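Local coordinates for lectin (Pleurotus ostreatus, PDB 6T1D), which binds galactose-containing sugars such as melibiose through calcium ions, in two sites on each chain, at residues S34-I39 / F146-S151; T246-G251 / T277-A282; I53-F58 / A118-V123. All coordinates share one frame; numbering follows the deposited sequence.

Contacts 1 and 3 lie on one side of the chain's centre and contact 2 on the other. Contact 1 joins the start of strand 38-40 to the end of strand 143-147. It spans contact 3 along the chain, which pairs strands 54-63 and 112-121. Their centres are about 17 Å apart, and they touch where Ile39 packs on Phe58. Contact 2 comes later and pairs strands 244-249 and 276-284. Its centre is about 38 Å from that of contact 1 and about 44 Å from that of contact 3. Each side of the chain carries a calcium and sugar site; contact 3 reaches the first, while contact 2 lies in the sheet that carries part of the second.

Contact 1 (S34-I39 / F146-S151); sequences STSKWI and FVTDES. Unlike the reference sequence in segment 34-39: Ser34 (reference Asn), Thr35 (reference Ala).
Lys37 and Thr148 share two hydrogen bonds, and these hold the residues leading into strand 38-40 against the chain that leaves strand 143-147. The backbone N of Lys37 donates to Thr148 O at 3.0 Å. In return, Thr148 OG1 donates to Lys37 O at 2.6 Å, lying in the plane of that carbonyl. The Thr148 chi1 of 42° sets OG1 between its own backbone N and carbonyl carbon, where it can reach Lys37 O. This buried hydroxyl is held by two partners, Lys37 O and Ala132 N, the second on strand 129-138.

The charged contact lies further out. Lys37 runs extended beyond CG, with CD passing 4.0 Å from Asp149 CB. Its NZ ends in a salt bridge to Glu150 OE1 at 3.2 Å, on the syn side of the carboxylate. Glu150 is bent at chi2 (-83°), which brings its carboxylate toward the lysine. Beside it, Asp149 OD1 accepts two bonds, from the Ser151 hydroxyl on the syn side and from Ser151 N on the anti side, an Asx turn.

Van der Waals contacts flank the polar ones. Ser36 CB presses on Val147 CB at 3.5 Å, tight for two carbons, while its OG turns to Leu33 O. Val147 CG2 lies by Thr35 O. Ile39 CD1 meets Thr148 CB at 3.8 Å, and Ile39 CG2 rests 3.6 Å from Asp149 O.

The contact is a loop-to-loop junction in an all-beta domain, made by one backbone bond and one side-chain-to-backbone bond. Strand 143-147 is outermost in its four-stranded sheet. Strand 129-138 lies next to both segments: Ile39 bonds through its backbone to Ile130, and Thr148 to Ala132. Trp38 pairs with strand 177-180.

Contact 2 (T246-G251 / T277-A282); sequences TLYVNG and TFAINA
The Tyr248 ring meets strand 276-284 at its edge: Ala279 O and Asn281 CB lie near the ring plane. Tyr248 CD1 comes within 3.7 Å of Ala279 O, and Tyr248 CE1 within 4.2 Å of Asn281 CB. The ring of Phe323 meets Tyr248 almost at a right angle. On the other face, the Phe278 ring lies alongside Val249, whose CG2 approaches it obliquely, 3.8 Å from CE2. With chi1 at 63°, Val249 has CG2 anti to its backbone N, the branch that reaches the ring. Leu247 CD1 meets Ile280 CG1 on this same side.

The strands are antiparallel, with Thr246-Asn281 and Tyr248-Ala279 as hydrogen-bonded pairs. Tyr248 N to Ala279 O and Ala279 N to Tyr248 O are both 2.7 Å. Asn250 and Gly251 form the two-residue turn of the 244-249/252-257 hairpin, with type I' angles. Asn250 ties this turn to Thr277: its N donates to Thr277 O at 2.8 Å, and its OD1 accepts from Thr277 N at 3.0 Å, the donor above the amide plane.

Strand 244-249 sits between 276-284 and outermost 252-257. Strand 217-225 pairs with 276-284 on its other edge, and strand 290-299 covers Phe278 and Ile280.

Contact 3 (I53-F58 / A118-V123); sequences ISTRPF and AGQNLV. With CA (calcium ion), chain S; GLA (alpha-D-galactopyranose), chain G.
Asn121 holds CG anti to its backbone N (chi1 -165°), which carries the amide off the strand toward the calcium while its backbone stays paired with Ser54. Its OD1 binds the calcium ion at 2.3 Å, and ND2 is held by Ile52 O, which fixes which end of the amide faces the metal. Val123 holds CG1 anti to its backbone N (chi1 176°). This leaves Val123 CG2 anti to the carbonyl carbon, on the galactose, 3.6 Å from O3 of the sugar.

Ser54-Asn121 and Arg56-Gly119 are the hydrogen-bonded pairs of this antiparallel ladder. Asn121 N donates to Ser54 O at 2.9 Å, and Ser54 N returns a longer bond to Asn121 O. Arg56 N meets Gly119 O at 3.0 Å, almost in line with the carbonyl, but the bond back from Gly119 N is weak.

On one side of the sheet, Thr55 and Gln120 lie side by side, with Thr55 OG1 3.5 Å from Gln120 CG. Before the strand, Ile53 CG2 rests 3.5 Å from Asn121 O. On the other side, Ser54 CB lies over one face of the Arg56 guanidinium, near its rim. NH1 of that group bonds to Thr55 O, and NH2 forms a salt bridge with Glu43. Gly119 N lies at the edge of the Phe58 ring, near its plane.

The ladder therefore delivers one protein ligand of the calcium. Asp80, Asp81, Ser126 and Pro127 supply the others. Galactose GLA O3 lies 2.4 Å from the calcium ion, and GLA O4 lies 2.8 Å from it. Because the sugar itself coordinates the metal, the ion bridges protein and galactose. The calcium probably also polarises the side-chain C=O of Asn121.

Contact 1 (S34-I39 / F146-S151)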
loop_
_atom_site.group_PDB
_atom_site.type_symbol
_atom_site.label_atom_id
_atom_site.label_comp_id
_atom_site.label_asym_id
_atom_site.label_seq_id
_atom_site.Cartn_x
_atom_site.Cartn_y
_atom_site.Cartn_z
ATOM N N SER A 34 13.830 22.694 29.674
ATOM C CA SER A 34 14.428 23.749 30.487
ATOM C C SER A 34 13.725 25.096 30.334
ATOM O O SER A 34 13.928 25.979 31.167
ATOM C CB SER A 34 15.923 23.877 30.186
ATOM O OG SER A 34 16.159 24.286 28.850
ATOM N N THR A 35 12.915 25.292 29.305
ATOM C CA THR A 35 12.172 26.540 29.178
ATOM C C THR A 35 10.697 26.400 29.538
ATOM O O THR A 35 9.945 27.373 29.423
ATOM C CB THR A 35 12.322 27.104 27.765
ATOM O OG1 THR A 35 12.089 26.063 26.807
ATOM C CG2 THR A 35 13.685 27.689 27.579
ATOM N N SER A 36 10.269 25.237 30.003
ATOM C CA SER A 36 8.870 25.045 30.324
ATOM C C SER A 36 8.661 25.275 31.808
ATOM O O SER A 36 9.594 25.260 32.603
ATOM C CB SER A 36 8.395 23.644 29.951
ATOM O OG SER A 36 8.899 22.719 30.884
ATOM N N LYS A 37 7.421 25.540 32.168
ATOM C CA LYS A 37 7.080 25.808 33.548
ATOM C C LYS A 37 6.077 24.762 33.995
ATOM O O LYS A 37 5.336 24.203 33.178
ATOM C CB LYS A 37 6.497 27.216 33.728
ATOM C CG LYS A 37 7.249 28.308 32.978
ATOM C CD LYS A 37 6.541 29.645 33.125
ATOM C CE LYS A 37 7.183 30.730 32.267
ATOM N NZ LYS A 37 6.313 31.945 32.147
ATOM N N TRP A 38 6.082 24.485 35.294
ATOM C CA TRP A 38 5.027 23.691 35.893
ATOM C C TRP A 38 3.801 24.574 36.028
ATOM O O TRP A 38 3.908 25.743 36.404
ATOM C CB TRP A 38 5.456 23.158 37.260
ATOM C CG TRP A 38 6.619 22.188 37.251
ATOM C CD1 TRP A 38 7.930 22.487 37.438
ATOM C CD2 TRP A 38 6.551 20.759 37.095
ATOM N NE1 TRP A 38 8.693 21.341 37.387
ATOM C CE2 TRP A 38 7.869 20.268 37.181
ATOM C CE3 TRP A 38 5.505 19.853 36.894
ATOM C CZ2 TRP A 38 8.173 18.916 37.057
ATOM C CZ3 TRP A 38 5.806 18.514 36.774
ATOM C CH2 TRP A 38 7.135 18.056 36.855
ATOM N N ILE A 39 2.639 24.039 35.664
ATOM C CA ILE A 39 1.395 24.793 35.746
ATOM C C ILE A 39 0.353 23.973 36.495
ATOM O O ILE A 39 0.441 22.744 36.580
ATOM C CB ILE A 39 0.880 25.190 34.357
ATOM C CG1 ILE A 39 0.559 23.938 33.540
ATOM C CG2 ILE A 39 1.909 26.039 33.645
ATOM C CD1 ILE A 39 -0.030 24.211 32.162
ATOM N N PHE A 146 6.811 25.079 21.904
ATOM C CA PHE A 146 5.755 25.561 22.777
ATOM C C PHE A 146 5.854 24.767 24.073
ATOM O O PHE A 146 6.241 23.593 24.052
ATOM C CB PHE A 146 4.388 25.388 22.116
ATOM C CG PHE A 146 4.278 26.059 20.773
ATOM C CD1 PHE A 146 3.856 27.375 20.665
ATOM C CD2 PHE A 146 4.599 25.376 19.615
ATOM C CE1 PHE A 146 3.762 27.997 19.428
ATOM C CE2 PHE A 146 4.506 25.993 18.371
ATOM C CZ PHE A 146 4.086 27.306 18.281
ATOM N N VAL A 147 5.562 25.420 25.204
ATOM C CA VAL A 147 5.759 24.838 26.528
ATOM C C VAL A 147 4.514 25.080 27.364
ATOM O O VAL A 147 3.629 25.849 26.993
ATOM C CB VAL A 147 6.991 25.402 27.272
ATOM C CG1 VAL A 147 8.279 25.260 26.455
ATOM C CG2 VAL A 147 6.752 26.825 27.696
ATOM N N THR A 148 4.457 24.404 28.512
ATOM C CA THR A 148 3.434 24.702 29.504
ATOM C C THR A 148 3.752 26.019 30.204
ATOM O O THR A 148 4.862 26.220 30.704
ATOM C CB THR A 148 3.332 23.582 30.541
ATOM O OG1 THR A 148 4.645 23.138 30.918
ATOM C CG2 THR A 148 2.544 22.410 29.974
ATOM N N ASP A 149 2.787 26.926 30.214
ATOM C CA ASP A 149 2.933 28.200 30.897
ATOM C C ASP A 149 1.531 28.779 31.073
ATOM O O ASP A 149 0.532 28.057 30.960
ATOM C CB ASP A 149 3.901 29.121 30.134
ATOM C CG ASP A 149 3.488 29.340 28.699
ATOM O OD1 ASP A 149 2.280 29.345 28.411
ATOM O OD2 ASP A 149 4.377 29.515 27.849
ATOM N N GLU A 150 1.455 30.083 31.330
ATOM C CA GLU A 150 0.177 30.730 31.600
ATOM C C GLU A 150 -0.714 30.839 30.372
ATOM O O GLU A 150 -1.892 31.188 30.527
ATOM C CB GLU A 150 0.418 32.121 32.177
ATOM C CG GLU A 150 1.145 33.041 31.204
ATOM C CD GLU A 150 2.651 32.848 31.231
ATOM O OE1 GLU A 150 3.141 32.070 32.087
ATOM O OE2 GLU A 150 3.341 33.474 30.395
ATOM N N SER A 151 -0.196 30.560 29.168
ATOM C CA SER A 151 -1.009 30.593 27.954
ATOM C C SER A 151 -1.923 29.383 27.815
ATOM O O SER A 151 -2.668 29.303 26.831
ATOM C CB SER A 151 -0.126 30.703 26.708
ATOM O OG SER A 151 0.565 29.492 26.444
#

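Contact 2 (T246-G251 / T277-A282)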
loop_
_atom_site.group_PDB
_atom_site.type_symbol
_atom_site.label_atom_id
_atom_site.label_comp_id
_atom_site.label_asym_id
_atom_site.label_seq_id
_atom_site.Cartn_x
_atom_site.Cartn_y
_atom_site.Cartn_z
ATOM N N THR A 246 24.648 3.125 6.566
ATOM C CA THR A 246 24.012 4.281 5.946
ATOM C C THR A 246 22.539 3.957 5.762
ATOM O O THR A 246 22.186 2.813 5.452
ATOM C CB THR A 246 24.639 4.658 4.605
ATOM O OG1 THR A 246 25.992 5.064 4.826
ATOM C CG2 THR A 246 23.892 5.830 3.991
ATOM N N LEU A 247 21.684 4.945 6.018
ATOM C CA LEU A 247 20.241 4.762 6.072
ATOM C C LEU A 247 19.571 5.518 4.930
ATOM O O LEU A 247 19.895 6.685 4.675
ATOM C CB LEU A 247 19.709 5.238 7.430
ATOM C CG LEU A 247 18.202 5.274 7.675
ATOM C CD1 LEU A 247 17.638 3.893 7.560
ATOM C CD2 LEU A 247 17.919 5.840 9.052
ATOM N N TYR A 248 18.626 4.863 4.260
ATOM C CA TYR A 248 17.891 5.451 3.150
ATOM C C TYR A 248 16.396 5.311 3.379
ATOM O O TYR A 248 15.926 4.252 3.807
ATOM C CB TYR A 248 18.222 4.770 1.836
ATOM C CG TYR A 248 19.695 4.694 1.512
ATOM C CD1 TYR A 248 20.458 3.616 1.928
ATOM C CD2 TYR A 248 20.313 5.681 0.766
ATOM C CE1 TYR A 248 21.802 3.535 1.628
ATOM C CE2 TYR A 248 21.654 5.608 0.461
ATOM C CZ TYR A 248 22.392 4.536 0.896
ATOM O OH TYR A 248 23.729 4.468 0.587
ATOM N N VAL A 249 15.640 6.343 3.011
ATOM C CA VAL A 249 14.182 6.281 3.043
ATOM C C VAL A 249 13.649 6.688 1.672
ATOM O O VAL A 249 13.978 7.764 1.159
ATOM C CB VAL A 249 13.586 7.135 4.183
ATOM C CG1 VAL A 249 13.888 8.616 4.019
ATOM C CG2 VAL A 249 12.090 6.897 4.301
ATOM N N ASN A 250 12.875 5.791 1.060
ATOM C CA ASN A 250 12.378 5.942 -0.313
ATOM C C ASN A 250 13.493 6.266 -1.310
ATOM O O ASN A 250 13.263 6.925 -2.325
ATOM C CB ASN A 250 11.267 6.980 -0.373
ATOM C CG ASN A 250 10.060 6.554 0.413
ATOM O OD1 ASN A 250 9.663 5.386 0.354
ATOM N ND2 ASN A 250 9.475 7.482 1.169
ATOM N N GLY A 251 14.700 5.760 -1.063
ATOM C CA GLY A 251 15.826 6.004 -1.939
ATOM C C GLY A 251 16.694 7.187 -1.560
ATOM O O GLY A 251 17.807 7.311 -2.087
ATOM N N THR A 277 9.657 2.928 2.139
ATOM C CA THR A 277 10.647 1.852 2.225
ATOM C C THR A 277 11.921 2.378 2.869
ATOM O O THR A 277 12.502 3.356 2.388
ATOM C CB THR A 277 10.964 1.284 0.842
ATOM O OG1 THR A 277 9.921 0.398 0.422
ATOM C CG2 THR A 277 12.296 0.550 0.854
ATOM N N PHE A 278 12.339 1.755 3.969
ATOM C CA PHE A 278 13.594 2.094 4.631
ATOM C C PHE A 278 14.632 1.056 4.234
ATOM O O PHE A 278 14.344 -0.144 4.232
ATOM C CB PHE A 278 13.430 2.122 6.149
ATOM C CG PHE A 278 12.255 2.949 6.622
ATOM C CD1 PHE A 278 10.983 2.390 6.668
ATOM C CD2 PHE A 278 12.420 4.255 7.053
ATOM C CE1 PHE A 278 9.882 3.126 7.114
ATOM C CE2 PHE A 278 11.333 4.986 7.500
ATOM C CZ PHE A 278 10.059 4.416 7.532
ATOM N N ALA A 279 15.820 1.507 3.865
ATOM C CA ALA A 279 16.883 0.603 3.453
ATOM C C ALA A 279 18.146 0.973 4.200
ATOM O O ALA A 279 18.366 2.141 4.533
ATOM C CB ALA A 279 17.132 0.641 1.956
ATOM N N ILE A 280 18.927 -0.043 4.543
ATOM C CA ILE A 280 20.166 0.122 5.288
ATOM C C ILE A 280 21.296 -0.541 4.516
ATOM O O ILE A 280 21.132 -1.637 3.973
ATOM C CB ILE A 280 20.055 -0.481 6.707
ATOM C CG1 ILE A 280 18.848 0.099 7.448
ATOM C CG2 ILE A 280 21.358 -0.315 7.482
ATOM C CD1 ILE A 280 18.672 -0.471 8.824
ATOM N N ASN A 281 22.428 0.126 4.437
ATOM C CA ASN A 281 23.647 -0.507 3.948
ATOM C C ASN A 281 24.617 -0.513 5.121
ATOM O O ASN A 281 25.176 0.530 5.477
ATOM C CB ASN A 281 24.211 0.211 2.728
ATOM C CG ASN A 281 25.500 -0.399 2.239
ATOM O OD1 ASN A 281 25.938 -1.437 2.730
ATOM N ND2 ASN A 281 26.101 0.223 1.237
ATOM N N ALA A 282 24.779 -1.682 5.738
ATOM C CA ALA A 282 25.648 -1.859 6.891
ATOM C C ALA A 282 26.905 -2.591 6.464
ATOM O O ALA A 282 26.863 -3.450 5.581
ATOM C CB ALA A 282 24.952 -2.650 7.991
#

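Contact 3 (I53-F58 / A118-V123)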
loop_
_atom_site.group_PDB
_atom_site.type_symbol
_atom_site.label_atom_id
_atom_site.label_comp_id
_atom_site.label_asym_id
_atom_site.label_seq_id
_atom_site.Cartn_x
_atom_site.Cartn_y
_atom_site.Cartn_z
ATOM N N ILE A 53 -6.703 16.311 46.231
ATOM C CA ILE A 53 -6.967 15.288 45.231
ATOM C C ILE A 53 -7.982 15.845 44.254
ATOM O O ILE A 53 -9.008 16.400 44.665
ATOM C CB ILE A 53 -7.486 13.993 45.877
ATOM C CG1 ILE A 53 -6.453 13.381 46.823
ATOM C CG2 ILE A 53 -7.950 13.006 44.810
ATOM C CD1 ILE A 53 -6.874 12.033 47.351
ATOM N N SER A 54 -7.677 15.758 42.961
ATOM C CA SER A 54 -8.571 16.292 41.942
ATOM C C SER A 54 -8.052 15.938 40.557
ATOM O O SER A 54 -6.882 15.585 40.377
ATOM C CB SER A 54 -8.726 17.812 42.075
ATOM O OG SER A 54 -7.466 18.464 42.037
ATOM N N THR A 55 -8.935 16.087 39.575
ATOM C CA THR A 55 -8.599 15.999 38.164
ATOM C C THR A 55 -8.972 17.326 37.521
ATOM O O THR A 55 -10.091 17.811 37.710
ATOM C CB THR A 55 -9.355 14.853 37.483
ATOM O OG1 THR A 55 -9.098 13.624 38.173
ATOM C CG2 THR A 55 -8.900 14.711 36.042
ATOM N N ARG A 56 -8.049 17.910 36.766
ATOM C CA ARG A 56 -8.248 19.248 36.229
ATOM C C ARG A 56 -7.839 19.307 34.764
ATOM O O ARG A 56 -6.951 18.568 34.325
ATOM C CB ARG A 56 -7.447 20.280 37.038
ATOM C CG ARG A 56 -7.879 20.401 38.499
ATOM C CD ARG A 56 -9.232 21.086 38.614
ATOM N NE ARG A 56 -9.641 21.340 39.998
ATOM C CZ ARG A 56 -10.464 20.558 40.695
ATOM N NH1 ARG A 56 -10.974 19.465 40.140
ATOM N NH2 ARG A 56 -10.781 20.867 41.948
ATOM N N PRO A 57 -8.508 20.129 33.975
ATOM C CA PRO A 57 -8.216 20.173 32.534
ATOM C C PRO A 57 -7.313 21.326 32.116
ATOM O O PRO A 57 -7.382 22.414 32.699
ATOM C CB PRO A 57 -9.613 20.305 31.927
ATOM C CG PRO A 57 -10.362 21.149 32.948
ATOM C CD PRO A 57 -9.763 20.830 34.308
ATOM N N PHE A 58 -6.516 21.115 31.061
ATOM C CA PHE A 58 -5.572 22.102 30.539
ATOM C C PHE A 58 -5.600 22.075 29.022
ATOM O O PHE A 58 -5.467 21.005 28.428
ATOM C CB PHE A 58 -4.147 21.815 31.007
ATOM C CG PHE A 58 -3.996 21.799 32.482
ATOM C CD1 PHE A 58 -4.191 20.629 33.197
ATOM C CD2 PHE A 58 -3.691 22.964 33.174
ATOM C CE1 PHE A 58 -4.061 20.621 34.576
ATOM C CE2 PHE A 58 -3.566 22.958 34.539
ATOM C CZ PHE A 58 -3.751 21.786 35.245
ATOM N N ALA A 118 -5.323 16.195 30.927
ATOM C CA ALA A 118 -6.116 16.048 32.148
ATOM C C ALA A 118 -5.172 15.573 33.241
ATOM O O ALA A 118 -4.862 14.382 33.329
ATOM C CB ALA A 118 -7.274 15.075 31.957
ATOM N N GLY A 119 -4.711 16.502 34.068
ATOM C CA GLY A 119 -3.793 16.167 35.135
ATOM C C GLY A 119 -4.539 15.766 36.390
ATOM O O GLY A 119 -5.685 16.152 36.599
ATOM N N GLN A 120 -3.872 14.974 37.226
ATOM C CA GLN A 120 -4.470 14.415 38.432
ATOM C C GLN A 120 -3.516 14.590 39.596
ATOM O O GLN A 120 -2.333 14.248 39.485
ATOM C CB GLN A 120 -4.768 12.927 38.283
ATOM C CG GLN A 120 -5.855 12.559 37.319
ATOM C CD GLN A 120 -5.967 11.056 37.181
ATOM O OE1 GLN A 120 -5.614 10.316 38.098
ATOM N NE2 GLN A 120 -6.435 10.595 36.027
ATOM N N ASN A 121 -4.024 15.111 40.707
ATOM C CA ASN A 121 -3.301 15.087 41.971
ATOM C C ASN A 121 -3.849 13.934 42.803
ATOM O O ASN A 121 -5.023 13.948 43.185
ATOM C CB ASN A 121 -3.455 16.411 42.717
ATOM C CG ASN A 121 -2.451 16.563 43.819
ATOM O OD1 ASN A 121 -1.390 15.931 43.794
ATOM N ND2 ASN A 121 -2.772 17.398 44.806
ATOM N N LEU A 122 -3.003 12.950 43.095
ATOM C CA LEU A 122 -3.445 11.706 43.714
ATOM C C LEU A 122 -3.077 11.594 45.184
ATOM O O LEU A 122 -3.407 10.585 45.817
ATOM C CB LEU A 122 -2.885 10.501 42.952
ATOM C CG LEU A 122 -3.265 10.451 41.476
ATOM C CD1 LEU A 122 -2.665 9.226 40.820
ATOM C CD2 LEU A 122 -4.771 10.452 41.325
ATOM N N VAL A 123 -2.392 12.581 45.741
ATOM C CA VAL A 123 -2.024 12.574 47.146
ATOM C C VAL A 123 -2.624 13.810 47.782
ATOM O O VAL A 123 -2.360 14.935 47.339
ATOM C CB VAL A 123 -0.502 12.554 47.346
ATOM C CG1 VAL A 123 -0.190 12.641 48.832
ATOM C CG2 VAL A 123 0.105 11.312 46.707
HETATM CA CA CA S . 0.719 15.300 44.473
HETATM C C1 GLA G . 5.165 12.777 46.787
HETATM C C2 GLA G . 3.786 12.598 46.148
HETATM C C3 GLA G . 3.557 13.557 45.055
HETATM C C4 GLA G . 3.792 14.948 45.482
HETATM C C5 GLA G . 5.175 15.125 46.131
HETATM C C6 GLA G . 5.277 16.534 46.692
HETATM O O2 GLA G . 3.685 11.255 45.625
HETATM O O3 GLA G . 2.142 13.424 44.582
HETATM O O4 GLA G . 2.776 15.324 46.435
HETATM O O5 GLA G . 5.402 14.170 47.215
HETATM O O6 GLA G . 6.346 16.603 47.616
#